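Local coordinates for GRMZM2G135359 pseudokinase (Zea mays, PDB 6CPY), which is a membrane-spanning receptor-like pseudokinase that may bind ATP, represented here by its protein kinase-like domain, at residues K78-E83 / F116-V121; V246-Y249 / G253-L256; I150-A155 / E302-G307; N46-T51 / L56-L61. One frame throughout, in Å; residues are numbered along the deposited sequence. Where two conformers were deposited one is given.

Contact 1 (K78-E83 / F116-V121)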
# COMPACT_ATOMS: atom_id res chain seq x y z
N LYS A 78 5.42 -11.72 27.36
CA LYS A 78 6.31 -12.88 27.30
C LYS A 78 6.64 -13.30 25.87
O LYS A 78 7.64 -13.96 25.63
CB LYS A 78 5.69 -14.07 28.03
N ASP A 79 5.76 -12.95 24.93
CA ASP A 79 5.90 -13.37 23.54
C ASP A 79 6.46 -12.24 22.66
O ASP A 79 6.56 -12.39 21.45
CB ASP A 79 4.54 -13.81 23.01
CG ASP A 79 3.89 -14.90 23.87
OD1 ASP A 79 4.61 -15.69 24.51
OD2 ASP A 79 2.64 -14.98 23.90
N TRP A 80 6.84 -11.12 23.27
CA TRP A 80 7.36 -9.96 22.57
C TRP A 80 8.85 -9.78 22.88
O TRP A 80 9.22 -9.59 24.04
CB TRP A 80 6.59 -8.73 23.03
CG TRP A 80 6.87 -7.45 22.32
CD1 TRP A 80 7.58 -6.39 22.79
CD2 TRP A 80 6.40 -7.06 21.02
NE1 TRP A 80 7.59 -5.37 21.87
CE2 TRP A 80 6.87 -5.76 20.78
CE3 TRP A 80 5.61 -7.70 20.06
CZ2 TRP A 80 6.59 -5.08 19.59
CZ3 TRP A 80 5.33 -7.01 18.87
CH2 TRP A 80 5.82 -5.71 18.66
N SER A 81 9.70 -9.81 21.86
CA SER A 81 11.15 -9.69 22.05
C SER A 81 11.63 -8.25 21.95
O SER A 81 10.92 -7.38 21.45
CB SER A 81 11.89 -10.53 21.01
OG SER A 81 11.56 -10.10 19.70
N LYS A 82 12.86 -8.00 22.39
CA LYS A 82 13.50 -6.70 22.20
C LYS A 82 13.64 -6.35 20.71
O LYS A 82 13.60 -5.18 20.34
CB LYS A 82 14.88 -6.65 22.87
N GLU A 83 13.79 -7.37 19.86
CA GLU A 83 13.85 -7.16 18.41
C GLU A 83 12.49 -6.72 17.87
O GLU A 83 12.43 -5.82 17.03
CB GLU A 83 14.34 -8.43 17.70
CG GLU A 83 14.25 -8.43 16.17
CD GLU A 83 15.11 -7.39 15.48
OE1 GLU A 83 16.07 -6.87 16.10
OE2 GLU A 83 14.84 -7.08 14.30
N PHE A 116 -1.50 -6.23 27.09
CA PHE A 116 -0.42 -6.04 26.12
C PHE A 116 -0.98 -5.51 24.80
O PHE A 116 -1.89 -6.11 24.22
CB PHE A 116 0.35 -7.33 25.89
CG PHE A 116 1.53 -7.15 24.99
CD1 PHE A 116 2.69 -6.60 25.49
CD2 PHE A 116 1.44 -7.45 23.65
CE1 PHE A 116 3.78 -6.39 24.66
CE2 PHE A 116 2.53 -7.25 22.81
CZ PHE A 116 3.69 -6.72 23.33
N THR A 117 -0.42 -4.39 24.35
CA THR A 117 -0.92 -3.68 23.17
C THR A 117 0.25 -3.17 22.34
O THR A 117 1.12 -2.46 22.85
CB THR A 117 -1.75 -2.45 23.59
OG1 THR A 117 -2.73 -2.84 24.57
CG2 THR A 117 -2.44 -1.80 22.39
N ARG A 118 0.27 -3.51 21.06
CA ARG A 118 1.21 -2.90 20.14
C ARG A 118 0.45 -2.63 18.86
O ARG A 118 0.19 -3.54 18.08
CB ARG A 118 2.40 -3.84 19.87
CG ARG A 118 3.36 -4.01 21.04
CD ARG A 118 4.11 -2.72 21.34
NE ARG A 118 5.12 -2.88 22.37
CZ ARG A 118 4.87 -2.99 23.68
NH1 ARG A 118 3.62 -3.00 24.14
NH2 ARG A 118 5.88 -3.12 24.53
N VAL A 119 0.01 -1.38 18.70
CA VAL A 119 -0.78 -1.01 17.52
C VAL A 119 -0.25 0.21 16.80
O VAL A 119 0.47 1.05 17.37
CB VAL A 119 -2.30 -0.82 17.80
CG1 VAL A 119 -2.88 -1.89 18.71
CG2 VAL A 119 -2.62 0.58 18.27
N MET A 120 -0.65 0.32 15.54
CA MET A 120 -0.38 1.45 14.70
C MET A 120 -1.71 1.88 14.11
O MET A 120 -2.52 1.04 13.73
CB MET A 120 0.62 1.08 13.58
CG MET A 120 2.00 0.81 14.15
SD MET A 120 3.23 0.40 12.90
CE MET A 120 4.48 -0.38 13.93
N VAL A 121 -1.93 3.19 14.10
CA VAL A 121 -3.20 3.77 13.71
C VAL A 121 -3.04 4.42 12.34
O VAL A 121 -2.24 5.33 12.16
CB VAL A 121 -3.66 4.82 14.73
CG1 VAL A 121 -4.98 5.46 14.31
CG2 VAL A 121 -3.74 4.22 16.12

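Contact 2 (V246-Y249 / G253-L256)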
# COMPACT_ATOMS: atom_id res chain seq x y z
N VAL A 246 0.11 -13.26 -21.91
CA VAL A 246 0.79 -11.96 -21.89
C VAL A 246 1.85 -11.90 -22.99
O VAL A 246 1.93 -10.91 -23.73
CB VAL A 246 1.43 -11.68 -20.51
CG1 VAL A 246 2.40 -10.51 -20.56
CG2 VAL A 246 0.34 -11.43 -19.48
N SER A 247 2.68 -12.94 -23.08
CA SER A 247 3.71 -13.01 -24.13
C SER A 247 3.12 -12.84 -25.52
O SER A 247 3.70 -12.16 -26.36
CB SER A 247 4.48 -14.34 -24.05
OG SER A 247 5.33 -14.35 -22.91
N ARG A 248 1.97 -13.46 -25.76
CA ARG A 248 1.32 -13.36 -27.06
C ARG A 248 1.01 -11.91 -27.37
O ARG A 248 1.23 -11.47 -28.50
CB ARG A 248 0.04 -14.21 -27.14
CG ARG A 248 -0.70 -14.01 -28.46
CD ARG A 248 -1.53 -15.20 -28.87
NE ARG A 248 -2.66 -15.44 -27.97
CZ ARG A 248 -3.86 -14.88 -28.09
NH1 ARG A 248 -4.14 -14.03 -29.06
NH2 ARG A 248 -4.80 -15.20 -27.20
N TYR A 249 0.53 -11.15 -26.38
CA TYR A 249 0.29 -9.71 -26.60
C TYR A 249 1.56 -8.96 -26.98
O TYR A 249 1.61 -8.28 -28.01
CB TYR A 249 -0.35 -9.01 -25.39
CG TYR A 249 -0.49 -7.53 -25.68
CD1 TYR A 249 -1.53 -7.05 -26.47
CD2 TYR A 249 0.47 -6.62 -25.24
CE1 TYR A 249 -1.62 -5.70 -26.78
CE2 TYR A 249 0.38 -5.28 -25.54
CZ TYR A 249 -0.66 -4.83 -26.31
OH TYR A 249 -0.75 -3.49 -26.60
N GLY A 253 0.65 -10.74 -31.25
CA GLY A 253 -0.38 -11.68 -31.64
C GLY A 253 -1.72 -11.54 -30.94
O GLY A 253 -2.50 -12.50 -30.90
N MET A 254 -2.01 -10.36 -30.39
CA MET A 254 -3.27 -10.14 -29.68
C MET A 254 -3.84 -8.74 -29.88
O MET A 254 -3.15 -7.74 -29.71
CB MET A 254 -3.09 -10.40 -28.18
CG MET A 254 -4.40 -10.44 -27.42
SD MET A 254 -4.19 -10.57 -25.64
CE MET A 254 -3.27 -12.10 -25.53
N ARG A 255 -5.12 -8.67 -30.22
CA ARG A 255 -5.84 -7.41 -30.32
C ARG A 255 -6.05 -6.82 -28.92
O ARG A 255 -6.17 -7.57 -27.95
CB ARG A 255 -7.19 -7.62 -30.99
CG ARG A 255 -7.11 -8.20 -32.40
CD ARG A 255 -8.49 -8.43 -32.98
NE ARG A 255 -9.30 -7.21 -32.96
CZ ARG A 255 -9.15 -6.17 -33.78
NH1 ARG A 255 -8.21 -6.16 -34.72
NH2 ARG A 255 -9.95 -5.11 -33.65
N LEU A 256 -6.09 -5.50 -28.80
CA LEU A 256 -6.35 -4.87 -27.50
C LEU A 256 -7.70 -5.27 -26.90
O LEU A 256 -7.83 -5.32 -25.68
CB LEU A 256 -6.24 -3.34 -27.58
CG LEU A 256 -4.86 -2.70 -27.48
CD1 LEU A 256 -4.98 -1.21 -27.78
CD2 LEU A 256 -4.23 -2.92 -26.12
O HOH W 1 -0.32 -7.80 -29.86

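Contact 3 (I150-A155 / E302-G307)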
# COMPACT_ATOMS: atom_id res chain seq x y z
N ILE A 150 -6.32 5.52 -10.30
CA ILE A 150 -5.70 4.60 -9.36
C ILE A 150 -4.26 4.32 -9.78
O ILE A 150 -3.34 4.42 -8.97
CB ILE A 150 -6.52 3.30 -9.24
CG1 ILE A 150 -7.84 3.59 -8.49
CG2 ILE A 150 -5.70 2.20 -8.57
CD1 ILE A 150 -8.90 2.53 -8.70
N SER A 151 -4.06 4.02 -11.05
CA SER A 151 -2.72 3.77 -11.58
C SER A 151 -1.75 4.94 -11.34
O SER A 151 -0.59 4.73 -10.96
CB SER A 151 -2.81 3.46 -13.10
OG SER A 151 -3.64 2.33 -13.37
N MET A 152 -2.21 6.16 -11.57
CA MET A 152 -1.38 7.35 -11.40
C MET A 152 -1.09 7.57 -9.92
O MET A 152 0.07 7.79 -9.54
CB MET A 152 -2.05 8.59 -11.99
CG MET A 152 -1.09 9.76 -12.21
SD MET A 152 0.17 9.38 -13.45
CE MET A 152 -0.77 8.15 -14.32
N GLY A 153 -2.12 7.49 -9.09
CA GLY A 153 -1.97 7.62 -7.63
C GLY A 153 -0.91 6.70 -7.07
O GLY A 153 -0.07 7.13 -6.27
N ILE A 154 -0.94 5.43 -7.47
CA ILE A 154 0.08 4.46 -7.08
C ILE A 154 1.47 4.91 -7.51
O ILE A 154 2.41 4.92 -6.71
CB ILE A 154 -0.23 3.05 -7.63
CG1 ILE A 154 -1.50 2.48 -6.99
CG2 ILE A 154 0.92 2.11 -7.35
CD1 ILE A 154 -2.08 1.29 -7.72
N ALA A 155 1.61 5.31 -8.78
CA ALA A 155 2.90 5.75 -9.28
C ALA A 155 3.45 6.95 -8.50
O ALA A 155 4.63 6.96 -8.15
CB ALA A 155 2.82 6.08 -10.77
N GLU A 302 2.37 11.83 -18.52
CA GLU A 302 2.32 12.16 -19.95
C GLU A 302 1.12 11.45 -20.59
O GLU A 302 0.32 12.07 -21.30
CB GLU A 302 3.63 11.77 -20.63
CG GLU A 302 3.90 12.43 -21.98
CD GLU A 302 5.23 12.00 -22.59
OE1 GLU A 302 6.16 11.65 -21.83
OE2 GLU A 302 5.34 11.99 -23.83
N ILE A 303 0.97 10.16 -20.29
CA ILE A 303 -0.10 9.35 -20.89
C ILE A 303 -1.51 9.68 -20.38
O ILE A 303 -2.45 9.85 -21.17
CB ILE A 303 0.17 7.84 -20.67
CG1 ILE A 303 1.43 7.43 -21.44
CG2 ILE A 303 -1.03 7.00 -21.10
CD1 ILE A 303 2.03 6.11 -20.99
N THR A 304 -1.66 9.76 -19.06
CA THR A 304 -2.98 9.96 -18.45
C THR A 304 -3.41 11.42 -18.39
O THR A 304 -4.60 11.71 -18.29
CB THR A 304 -3.02 9.40 -17.02
OG1 THR A 304 -2.14 10.14 -16.17
CG2 THR A 304 -2.64 7.93 -17.00
N ALA A 305 -2.43 12.33 -18.43
CA ALA A 305 -2.65 13.76 -18.19
C ALA A 305 -3.29 14.04 -16.82
O ALA A 305 -4.03 15.01 -16.66
CB ALA A 305 -3.47 14.38 -19.31
N LEU A 306 -2.99 13.20 -15.83
CA LEU A 306 -3.57 13.35 -14.50
C LEU A 306 -2.49 13.81 -13.55
O LEU A 306 -1.51 13.11 -13.33
CB LEU A 306 -4.14 12.02 -13.99
CG LEU A 306 -5.41 11.49 -14.65
CD1 LEU A 306 -5.71 10.09 -14.13
CD2 LEU A 306 -6.59 12.42 -14.39
N GLY A 307 -2.67 15.01 -13.01
CA GLY A 307 -1.72 15.56 -12.06
C GLY A 307 -1.93 14.97 -10.68
O GLY A 307 -2.93 14.28 -10.43

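Contact 4 (N46-T51 / L56-L61)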
# COMPACT_ATOMS: atom_id res chain seq x y z
N ASN A 46 -14.87 -4.50 15.83
CA ASN A 46 -15.25 -4.26 14.45
C ASN A 46 -14.07 -4.54 13.52
O ASN A 46 -13.21 -3.68 13.33
CB ASN A 46 -15.74 -2.81 14.31
CG ASN A 46 -16.42 -2.54 12.99
OD1 ASN A 46 -16.60 -3.44 12.17
ND2 ASN A 46 -16.81 -1.28 12.78
N ILE A 47 -14.03 -5.74 12.94
CA ILE A 47 -12.87 -6.18 12.16
C ILE A 47 -12.98 -5.78 10.69
O ILE A 47 -13.99 -6.06 10.03
CB ILE A 47 -12.67 -7.71 12.28
CG1 ILE A 47 -12.44 -8.11 13.74
CG2 ILE A 47 -11.50 -8.18 11.43
CD1 ILE A 47 -13.70 -8.49 14.50
N ILE A 48 -11.94 -5.12 10.19
CA ILE A 48 -11.81 -4.75 8.78
C ILE A 48 -11.21 -5.92 8.02
O ILE A 48 -11.64 -6.23 6.91
CB ILE A 48 -10.88 -3.54 8.57
CG1 ILE A 48 -11.40 -2.32 9.33
CG2 ILE A 48 -10.73 -3.23 7.08
CD1 ILE A 48 -10.52 -1.10 9.22
N GLY A 49 -10.19 -6.53 8.61
CA GLY A 49 -9.47 -7.64 7.98
C GLY A 49 -8.30 -8.11 8.81
O GLY A 49 -8.23 -7.85 10.02
N SER A 50 -7.36 -8.81 8.16
CA SER A 50 -6.22 -9.41 8.85
C SER A 50 -5.08 -9.69 7.87
O SER A 50 -5.32 -9.90 6.68
CB SER A 50 -6.64 -10.72 9.51
OG SER A 50 -7.18 -11.61 8.54
N THR A 51 -3.85 -9.72 8.39
CA THR A 51 -2.66 -10.06 7.61
C THR A 51 -1.87 -11.16 8.34
O THR A 51 -2.35 -11.70 9.33
CB THR A 51 -1.76 -8.82 7.37
OG1 THR A 51 -1.17 -8.40 8.61
CG2 THR A 51 -2.57 -7.66 6.76
N LEU A 56 -6.80 -6.08 11.72
CA LEU A 56 -7.17 -4.71 11.37
C LEU A 56 -8.56 -4.35 11.89
O LEU A 56 -9.55 -4.97 11.52
CB LEU A 56 -7.15 -4.51 9.86
CG LEU A 56 -5.79 -4.73 9.23
CD1 LEU A 56 -5.96 -4.94 7.73
CD2 LEU A 56 -4.88 -3.54 9.53
N TYR A 57 -8.61 -3.33 12.75
CA TYR A 57 -9.84 -2.94 13.42
C TYR A 57 -10.29 -1.58 12.96
O TYR A 57 -9.49 -0.68 12.72
CB TYR A 57 -9.64 -2.92 14.94
CG TYR A 57 -9.35 -4.27 15.52
CD1 TYR A 57 -10.35 -5.23 15.64
CD2 TYR A 57 -8.06 -4.61 15.94
CE1 TYR A 57 -10.09 -6.48 16.17
CE2 TYR A 57 -7.79 -5.86 16.48
CZ TYR A 57 -8.81 -6.79 16.59
OH TYR A 57 -8.57 -8.03 17.10
N LYS A 58 -11.61 -1.42 12.86
CA LYS A 58 -12.19 -0.15 12.50
C LYS A 58 -12.42 0.66 13.76
O LYS A 58 -12.87 0.14 14.78
CB LYS A 58 -13.53 -0.37 11.77
CG LYS A 58 -14.29 0.90 11.43
CD LYS A 58 -13.60 1.70 10.34
CE LYS A 58 -14.16 3.10 10.23
NZ LYS A 58 -15.62 3.10 9.93
N GLY A 59 -12.11 1.95 13.69
CA GLY A 59 -12.50 2.87 14.74
C GLY A 59 -12.81 4.26 14.22
O GLY A 59 -12.68 4.54 13.03
N THR A 60 -13.24 5.11 15.14
CA THR A 60 -13.45 6.53 14.88
C THR A 60 -12.97 7.32 16.07
O THR A 60 -13.43 7.10 17.20
CB THR A 60 -14.95 6.85 14.65
OG1 THR A 60 -15.47 5.96 13.65
CG2 THR A 60 -15.13 8.29 14.18
N LEU A 61 -12.02 8.21 15.83
CA LEU A 61 -11.49 9.07 16.89
C LEU A 61 -12.53 10.11 17.29
O LEU A 61 -13.48 10.36 16.54
CB LEU A 61 -10.19 9.75 16.42
CG LEU A 61 -9.02 8.82 16.14
CD1 LEU A 61 -7.87 9.59 15.52
CD2 LEU A 61 -8.56 8.10 17.40
O HOH W 2 -13.04 -2.40 16.28

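Contact 1 (K78-E83 / F116-V121)
Trp80 makes all the direct contacts from residues 78-83, laying one indole face over Phe116 and Arg118. With its CG anti to the backbone N (chi1 -174°), the indole reaches toward the strand. Phe116 meets that face with its far corner, CZ standing 3.4 Å from Trp80 CG, and the two rings meet obliquely, their planes inclined by 57°. Farther along the same face lies the aliphatic part of Arg118: its CG is 3.8 Å from the centroid of the six-membered ring, a CH-pi contact, while the guanidinium makes an off-centre cation-pi contact with the five-membered ring, CZ 4.5 Å from its centroid. Phe116 CE1 also covers a face of that guanidinium. Arg118 NH1 donates to Thr117 O at 2.9 Å, and NE and Trp80 NE1 both turn to OE1 of Glu85; Glu111 and Glu113 add further salt bridges, so the arginine charge is probably well balanced. Next along the chain, Ser81 N-caps helix 82-96 through Asn84 N. That helix is the counterpart of the kinase αC helix, and the contact fastens its approach to strand 117-123, which runs between strands 66-72 and 106-112 of the N-lobe sheet.

Contact 2 (V246-Y249 / G253-L256)
Where helix 240-250 ends, the chain doubles back so that Gly253 N donates to Arg248 O at 2.9 Å, and a water spans the next gap, donating to Tyr249 O and accepting from Met254 N. The Arg248 side chain returns the grip: its NH1 donates to Gly253 O at 2.9 Å, with the oxygen close to the guanidinium plane and the N-H...O angle 152°. A bend at chi3 (67°) folds the guanidinium back beside the loop, where the methyl of Met254 sits over the centre of one of its faces, CE 3.8 Å from Arg248 CZ. The two side chains meet at about a right angle. Glu258 takes NH2 in a salt bridge, so one arginine holds both the loop and the short helix that follows.

Tyr249 runs roughly at right angles to Met254, with its ring carbon CD1 4.1 Å from Met254 CB. Toward its hydroxyl end the ring reaches Leu256, whose CD2 lies 3.9 Å from Tyr249 CE1 and 3.6 Å from Tyr249 OH. In the C-lobe this is the link from helix 240-250, which corresponds to kinase αG, into helix 256-259: Tyr249 and Met254 both rest on Leu259 of the short helix, while helix 269-282 packs beside them, with Cys276 against Tyr249 and Glu269 and Arg273 against Leu256.

Contact 3 (I150-A155 / E302-G307)
Met152 packs against Thr304 and Leu306 in a small side-chain packing contact of the C-lobe, where the side of helix 144-164 meets the end of helix 293-304. The Met152 chain leaves its helix toward the other segment: chi1 of -163° swings CG out to 4.2 Å from Leu306 CB and 3.6 Å from the backbone oxygen Leu306 O, and the bend at chi2 (65°) then turns the sulfur toward Thr304. Beyond CG the sulfur and methyl run obliquely across Thr304. Met152 was modelled in two conformers, and the very short approaches of CE to Thr304 OG1 and CG2 in this one are doubtful, so the methyl is better taken as lying near Thr304 than as wedged against it.

Helices 144-164 and 293-304 are the counterparts of αE and αI in the protein kinase fold, so the contact ties the last helix of the domain to a central one. Ala305 leaves the helix with positive phi, and an ST turn steadies the exit: Thr304 OG1, chi1 65°, accepts from Leu306 N at 3.2 Å. The same hydroxyl is hydrogen-bonded to Met300 O. With an alanine here the hydroxyl is gone, and Leu306 N would probably lose its acceptor and Met300 O its hydroxyl partner, leaving the turn out of the helix less firmly held. Leu306 O is held by Tyr156 OH, and the Leu306 side chain lies against Leu148 and Arg149 of helix 144-164.

Contact 4 (N46-T51 / L56-L61)
Ile47 and Tyr57 lie side by side on one face of a beta hairpin, the pair of strands that in protein kinases flanks the glycine-rich loop over the nucleotide; here Thr51 probably stands where that loop usually has its second glycine. Ile47 CG1 comes 3.8 Å from Tyr57 CE1, meeting the ring at a slant, and Phe44 packs edge-to-face with the tyrosine.

Ile48, Leu56 and Lys58 share the opposite face. Ile48 crosses Lys58 at an angle, CG1 to CB 3.8 Å, and its CB is 4.1 Å from Leu56 CB; Ala68 and Tyr124 close round it. With an alanine in its place the outer carbons are lost, which would probably open a gap between the Lys58 stem and Tyr124. Lys58 keeps its CB and CG alongside the Asn46 amide, CB 3.6 Å from ND2, before its chain bends at chi2 (70°) and carries NZ to a salt bridge with Glu66.

A classic beta bulge sets these positions: Ile48 and Gly49 both face Leu56, whose O receives Ile48 N at 2.7 Å and, weakly, Gly49 N at 3.4 Å. Leu56 N answers by donating to Gly49 O at 2.8 Å. Beyond the bulge regular pairing resumes, and Lys58 N points at Asn46 O, 2.8 Å away, with an N-H...O angle of 177°.

In the fold
The four contacts fall into two pairs, one in each lobe of the kinase fold. Contacts 1 and 4 both reach the five-stranded N-lobe sheet, their centres 18 Å apart: contact 4 forms its outer hairpin, while contact 1 joins it to the loop leading into the αC-like helix. Contacts 2 and 3 belong to the helical C-lobe, centres 24 Å and nearest atoms about 11 Å apart. Contacts 1 and 2 lie on opposite sides of the chain's centre, 49 Å between their centres. In active kinases the nucleotide sits between the lobes beneath the hairpin of contact 4; this model is the apo form, and contact 4 stays about 17 Å from contact 3 at their nearest atoms.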